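Local coordinates for NTF2 fold protein loop-helix-loop design NT-9 (Synthetic construct, PDB 6W90) that is a de novo designed NTF2-fold protein with no assigned natural function, whose pocket holds a bound phospholipid, 1,2-distearoyl-sn-glycerophosphoethanolamine, at residues P38-E43 with G107-I112; D79-R84 with E101-N106. One frame throughout, in Å; residues are numbered along the deposited sequence. Where two conformers were deposited one is given.

How the interactions relate
Both interactions belong to one curved mixed sheet, and their centres lie about 10 Å apart. Interaction 1 pairs strand 40-44 in parallel with 108-114; interaction 2 pairs 82-91 with 94-105, antiparallel. Strands 94-105 and 108-114 follow each other in the chain and lie side by side, which joins the two contacts: Lys110 N is 2.7 Å from Glu103 O and Arg111 O is 3.0 Å from Glu103 N, both probable hydrogen bonds, and Lys110 and Arg111 together face Glu103 in a classic beta bulge. On the face lined by Ile109 and Val102, Ile109 CG2 meets Val102 CG1 at 3.6 Å. The bound phospholipid touches Ile109 and Ile112, while the Val102 side chain is about 5 Å from it.

Interaction 1: residues P38-E43 with G107-I112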
loop_
_atom_site.group_PDB
_atom_site.type_symbol
_atom_site.label_atom_id
_atom_site.label_comp_id
_atom_site.label_asym_id
_atom_site.label_seq_id
_atom_site.Cartn_x
_atom_site.Cartn_y
_atom_site.Cartn_z
ATOM N N PRO A 38 -1.496 7.523 12.915
ATOM C CA PRO A 38 -1.696 6.628 14.063
ATOM C C PRO A 38 -2.991 5.829 14.011
ATOM O O PRO A 38 -3.007 4.659 14.407
ATOM C CB PRO A 38 -1.687 7.599 15.255
ATOM C CG PRO A 38 -0.933 8.765 14.797
ATOM C CD PRO A 38 -1.155 8.900 13.323
ATOM N N ASP A 39 -4.083 6.426 13.536
ATOM C CA ASP A 39 -5.388 5.784 13.511
ATOM C C ASP A 39 -5.663 5.069 12.204
ATOM O O ASP A 39 -6.834 4.853 11.862
ATOM C CB ASP A 39 -6.501 6.815 13.758
ATOM C CG ASP A 39 -6.599 7.888 12.648
ATOM O OD1 ASP A 39 -5.626 8.090 11.902
ATOM O OD2 ASP A 39 -7.653 8.559 12.526
ATOM N N VAL A 40 -4.619 4.755 11.430
ATOM C CA VAL A 40 -4.850 4.246 10.088
ATOM C C VAL A 40 -5.683 2.969 10.152
ATOM O O VAL A 40 -5.493 2.107 11.023
ATOM C CB VAL A 40 -3.520 4.006 9.350
ATOM C CG1 VAL A 40 -2.725 2.900 9.985
ATOM C CG2 VAL A 40 -3.835 3.732 7.863
ATOM N N ARG A 41 -6.602 2.830 9.217
ATOM C CA ARG A 41 -7.348 1.594 9.003
ATOM C C ARG A 41 -7.088 1.147 7.573
ATOM O O ARG A 41 -7.281 1.937 6.647
ATOM C CB ARG A 41 -8.860 1.805 9.198
ATOM C CG ARG A 41 -9.317 1.972 10.626
ATOM C CD ARG A 41 -10.845 2.183 10.739
ATOM N NE ARG A 41 -11.654 1.118 10.127
ATOM C CZ ARG A 41 -12.184 0.069 10.768
ATOM N NH1 ARG A 41 -12.002 -0.105 12.073
ATOM N NH2 ARG A 41 -12.899 -0.825 10.088
ATOM N N ILE A 42 -6.693 -0.112 7.379
ATOM C CA ILE A 42 -6.368 -0.661 6.057
ATOM C C ILE A 42 -7.353 -1.798 5.839
ATOM O O ILE A 42 -7.265 -2.841 6.497
ATOM C CB ILE A 42 -4.919 -1.146 5.983
ATOM C CG1 ILE A 42 -3.993 0.028 6.328
ATOM C CG2 ILE A 42 -4.661 -1.812 4.696
ATOM C CD1 ILE A 42 -2.539 -0.394 6.462
ATOM N N GLU A 43 -8.324 -1.576 4.987
ATOM C CA GLU A 43 -9.443 -2.485 4.778
ATOM C C GLU A 43 -9.176 -3.257 3.496
ATOM O O GLU A 43 -9.385 -2.735 2.406
ATOM C CB GLU A 43 -10.736 -1.672 4.709
ATOM C CG GLU A 43 -11.015 -0.913 6.020
ATOM C CD GLU A 43 -12.109 0.112 5.926
ATOM O OE1 GLU A 43 -12.586 0.350 4.801
ATOM O OE2 GLU A 43 -12.494 0.668 6.984
ATOM N N GLY A 107 -1.569 15.338 6.395
ATOM C CA GLY A 107 -0.520 14.859 5.524
ATOM C C GLY A 107 -0.149 13.385 5.611
ATOM O O GLY A 107 0.883 12.979 5.082
ATOM N N LYS A 108 -0.989 12.576 6.238
ATOM C CA LYS A 108 -0.737 11.157 6.417
ATOM C C LYS A 108 -1.951 10.362 5.961
ATOM O O LYS A 108 -3.064 10.877 5.838
ATOM C CB LYS A 108 -0.429 10.844 7.886
ATOM C CG LYS A 108 0.851 11.530 8.422
ATOM C CD LYS A 108 1.291 10.915 9.755
ATOM C CE LYS A 108 2.576 11.571 10.240
ATOM N NZ LYS A 108 3.035 11.024 11.539
ATOM N N ILE A 109 -1.744 9.080 5.726
ATOM C CA ILE A 109 -2.845 8.209 5.325
ATOM C C ILE A 109 -3.666 7.749 6.521
ATOM O O ILE A 109 -3.158 7.046 7.405
ATOM C CB ILE A 109 -2.306 7.003 4.552
ATOM C CG1 ILE A 109 -1.524 7.508 3.349
ATOM C CG2 ILE A 109 -3.465 6.039 4.120
ATOM C CD1 ILE A 109 -0.968 6.390 2.486
ATOM N N LYS A 110 -4.963 8.058 6.492
ATOM C CA LYS A 110 -5.881 7.625 7.544
ATOM C C LYS A 110 -6.659 6.367 7.195
ATOM O O LYS A 110 -6.984 5.588 8.097
ATOM C CB LYS A 110 -6.870 8.749 7.870
ATOM C CG LYS A 110 -7.796 8.431 9.061
ATOM C CD LYS A 110 -8.570 9.645 9.563
ATOM C CE LYS A 110 -9.789 9.236 10.394
ATOM N NZ LYS A 110 -10.441 10.445 10.985
ATOM N N ARG A 111 -6.961 6.143 5.917
ATOM C CA ARG A 111 -7.713 4.969 5.486
ATOM C C ARG A 111 -7.139 4.488 4.166
ATOM O O ARG A 111 -6.846 5.307 3.291
ATOM C CB ARG A 111 -9.208 5.333 5.348
ATOM C CG ARG A 111 -10.134 4.189 5.393
ATOM C CD ARG A 111 -11.563 4.675 5.500
ATOM N NE ARG A 111 -12.403 3.564 5.120
ATOM C CZ ARG A 111 -13.641 3.695 4.694
ATOM N NH1 ARG A 111 -14.180 4.901 4.633
ATOM N NH2 ARG A 111 -14.331 2.627 4.338
ATOM N N ILE A 112 -7.037 3.169 4.000
ATOM C CA ILE A 112 -6.701 2.510 2.740
ATOM C C ILE A 112 -7.773 1.460 2.537
ATOM O O ILE A 112 -8.104 0.738 3.482
ATOM C CB ILE A 112 -5.319 1.830 2.739
ATOM C CG1 ILE A 112 -4.239 2.885 2.891
ATOM C CG2 ILE A 112 -5.166 0.968 1.493
ATOM C CD1 ILE A 112 -2.863 2.361 3.100
HETATM O O HOH W 1 -9.218 5.656 9.860
#
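Arg41 and Ile42 pair in parallel with Arg111 and Ile112: Arg41 N donates to Lys110 O, Ile112 N to Arg41 O (2.9 Å) and Glu43 N to Ile112 O (2.8 Å), the last almost straight at 175°. In the conformer described, Glu43 OE1 meets the edge of the Arg111 guanidinium in its plane, taking NH2 of Arg111 on its syn lone pair at 2.9 Å and NE only weakly; the two flat groups are turned 65° apart. Arg111 gets there with CG anti to the backbone N (chi1 -159°) and an extended chain. Glu43 OE2 receives Arg41 NE at 3.3 Å on its anti lone pair, and Arg113 also pairs with OE1, so three arginines share this conformer's carboxylate. With an alanine in place of Arg111, Glu43 OE1 loses its bond to NH2, and the carboxylate, left to Arg41 and Arg113, is likely to be less firmly set. Lys110 lays CE against Asp39 OD2 at 3.1 Å and its NZ makes a long salt bridge to OD2 at 3.7 Å, while Ser37 holds OD1. On the face turned to the lipid, Ile42 and Ile112 lie side by side. Strand 108-114 thus lies between strands 40-44 and 94-105, with 47-49 beyond 40-44.

Interaction 2: residues D79-R84 with E101-N106; sequences DGNHVR and EVEVRN
The open end of the beta hairpin of strands 82-91 and 94-105 sets His82 across from Glu103 and Arg84 from Glu101 as non-hydrogen-bonded pairs. Between them Val83 and Val102 form the hydrogen-bonded pair, with Val83 N to Val102 O (2.8 Å) and Val102 N to Val83 O (2.7 Å). Two glutamates grip the His82 imidazole by its edge: ND1 donates to Glu103 OE2 at 2.7 Å and NE2 to Glu101 OE2, also at 2.7 Å. With both ring nitrogens engaged, the ring's rotation is fixed, and the two carboxylates would probably favour a protonated imidazole. The Glu101 carboxylate stands at 84° to the ring; its OE2 also takes a salt bridge from Arg84 NH2 at 3.1 Å, while Glu101 CG lies over one face of that guanidinium. Glu99 holds Arg84 NH1. Asn81, its CG between the backbone N and carbonyl carbon (chi1 66°), turns its amide to Val104 O, ND2 donating at 3.2 Å, as Asn81 O accepts Val104 N. On the reverse face Val83 packs against Val102 and Val104. Asp79 to His82 forms a type II' beta turn, the tight connection typical of a two-residue hairpin loop, linking strands 70-79 and 82-91 of this NTF2-like sheet.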
loop_
_atom_site.group_PDB
_atom_site.type_symbol
_atom_site.label_atom_id
_atom_site.label_comp_id
_atom_site.label_asym_id
_atom_site.label_seq_id
_atom_site.Cartn_x
_atom_site.Cartn_y
_atom_site.Cartn_z
ATOM N N ASP A 79 -8.882 13.761 -5.525
ATOM C CA ASP A 79 -10.143 14.483 -5.404
ATOM C C ASP A 79 -10.200 14.970 -3.959
ATOM O O ASP A 79 -10.556 14.213 -3.046
ATOM C CB ASP A 79 -11.316 13.595 -5.780
ATOM C CG ASP A 79 -12.486 14.389 -6.267
ATOM O OD1 ASP A 79 -12.556 15.572 -5.866
ATOM O OD2 ASP A 79 -13.330 13.849 -7.031
ATOM N N GLY A 80 -9.782 16.216 -3.754
ATOM C CA GLY A 80 -9.539 16.678 -2.404
ATOM C C GLY A 80 -8.561 15.754 -1.694
ATOM O O GLY A 80 -7.441 15.471 -2.182
ATOM N N ASN A 81 -8.956 15.256 -0.518
ATOM C CA ASN A 81 -8.083 14.374 0.248
ATOM C C ASN A 81 -8.314 12.888 -0.035
ATOM O O ASN A 81 -7.771 12.048 0.688
ATOM C CB ASN A 81 -8.230 14.622 1.748
ATOM C CG ASN A 81 -9.589 14.259 2.257
ATOM O OD1 ASN A 81 -10.554 14.315 1.519
ATOM N ND2 ASN A 81 -9.674 13.875 3.521
ATOM N N HIS A 82 -9.083 12.563 -1.076
ATOM C CA HIS A 82 -9.339 11.198 -1.524
ATOM C C HIS A 82 -8.461 10.887 -2.722
ATOM O O HIS A 82 -8.522 11.580 -3.740
ATOM C CB HIS A 82 -10.805 11.044 -1.927
ATOM C CG HIS A 82 -11.243 9.622 -2.040
ATOM N ND1 HIS A 82 -11.449 8.845 -0.927
ATOM C CD2 HIS A 82 -11.510 8.834 -3.110
ATOM C CE1 HIS A 82 -11.827 7.634 -1.298
ATOM N NE2 HIS A 82 -11.859 7.597 -2.621
ATOM N N VAL A 83 -7.673 9.838 -2.622
ATOM C CA VAL A 83 -6.688 9.501 -3.638
ATOM C C VAL A 83 -6.924 8.079 -4.099
ATOM O O VAL A 83 -7.150 7.201 -3.267
ATOM C CB VAL A 83 -5.263 9.621 -3.071
ATOM C CG1 VAL A 83 -4.209 9.235 -4.161
ATOM C CG2 VAL A 83 -5.033 11.009 -2.481
ATOM N N ARG A 84 -6.817 7.850 -5.401
ATOM C CA ARG A 84 -6.828 6.503 -5.960
ATOM C C ARG A 84 -5.500 6.242 -6.652
ATOM O O ARG A 84 -5.043 7.084 -7.430
ATOM C CB ARG A 84 -7.962 6.318 -6.958
ATOM C CG ARG A 84 -8.038 4.869 -7.426
ATOM C CD ARG A 84 -9.247 4.629 -8.306
ATOM N NE ARG A 84 -10.443 4.955 -7.540
ATOM C CZ ARG A 84 -11.164 4.076 -6.854
ATOM N NH1 ARG A 84 -10.866 2.782 -6.866
ATOM N NH2 ARG A 84 -12.235 4.493 -6.201
ATOM N N GLU A 101 -7.719 2.835 -2.689
ATOM C CA GLU A 101 -8.334 4.109 -2.407
ATOM C C GLU A 101 -7.845 4.560 -1.053
ATOM O O GLU A 101 -7.876 3.783 -0.104
ATOM C CB GLU A 101 -9.831 3.983 -2.306
ATOM C CG GLU A 101 -10.639 4.346 -3.467
ATOM C CD GLU A 101 -12.126 4.188 -3.125
ATOM O OE1 GLU A 101 -12.568 3.071 -2.718
ATOM O OE2 GLU A 101 -12.849 5.190 -3.221
ATOM N N VAL A 102 -7.470 5.828 -0.931
ATOM C CA VAL A 102 -6.790 6.351 0.241
ATOM C C VAL A 102 -7.491 7.630 0.672
ATOM O O VAL A 102 -7.926 8.412 -0.181
ATOM C CB VAL A 102 -5.329 6.669 -0.119
ATOM C CG1 VAL A 102 -4.639 7.318 0.983
ATOM C CG2 VAL A 102 -4.594 5.402 -0.485
ATOM N N GLU A 103 -7.597 7.849 1.983
ATOM C CA GLU A 103 -7.943 9.135 2.577
ATOM C C GLU A 103 -6.772 9.689 3.382
ATOM O O GLU A 103 -6.225 8.985 4.234
ATOM C CB GLU A 103 -9.131 8.984 3.516
ATOM C CG GLU A 103 -10.383 8.719 2.838
ATOM C CD GLU A 103 -11.113 9.992 2.528
ATOM O OE1 GLU A 103 -11.392 10.762 3.468
ATOM O OE2 GLU A 103 -11.427 10.218 1.344
ATOM N N VAL A 104 -6.475 10.986 3.200
ATOM C CA VAL A 104 -5.316 11.652 3.791
ATOM C C VAL A 104 -5.769 12.659 4.838
ATOM O O VAL A 104 -6.688 13.445 4.586
ATOM C CB VAL A 104 -4.499 12.360 2.683
ATOM C CG1 VAL A 104 -3.385 13.209 3.306
ATOM C CG2 VAL A 104 -3.974 11.328 1.706
ATOM N N ARG A 105 -5.113 12.652 6.008
ATOM C CA ARG A 105 -5.411 13.614 7.076
ATOM C C ARG A 105 -4.098 14.025 7.729
ATOM O O ARG A 105 -3.281 13.164 8.050
ATOM C CB ARG A 105 -6.344 13.034 8.150
ATOM C CG ARG A 105 -7.699 12.550 7.653
ATOM C CD ARG A 105 -8.542 13.679 7.074
ATOM N NE ARG A 105 -9.625 14.061 7.972
ATOM C CZ ARG A 105 -10.274 15.222 7.922
ATOM N NH1 ARG A 105 -11.242 15.473 8.786
ATOM N NH2 ARG A 105 -9.953 16.137 7.018
ATOM N N ASN A 106 -3.892 15.320 7.958
ATOM C CA ASN A 106 -2.630 15.788 8.533
ATOM C C ASN A 106 -1.429 15.338 7.719
ATOM O O ASN A 106 -0.389 14.980 8.279
ATOM C CB ASN A 106 -2.441 15.296 9.967
ATOM C CG ASN A 106 -3.604 15.596 10.824
ATOM O OD1 ASN A 106 -4.384 14.704 11.171
ATOM N ND2 ASN A 106 -3.755 16.863 11.177
#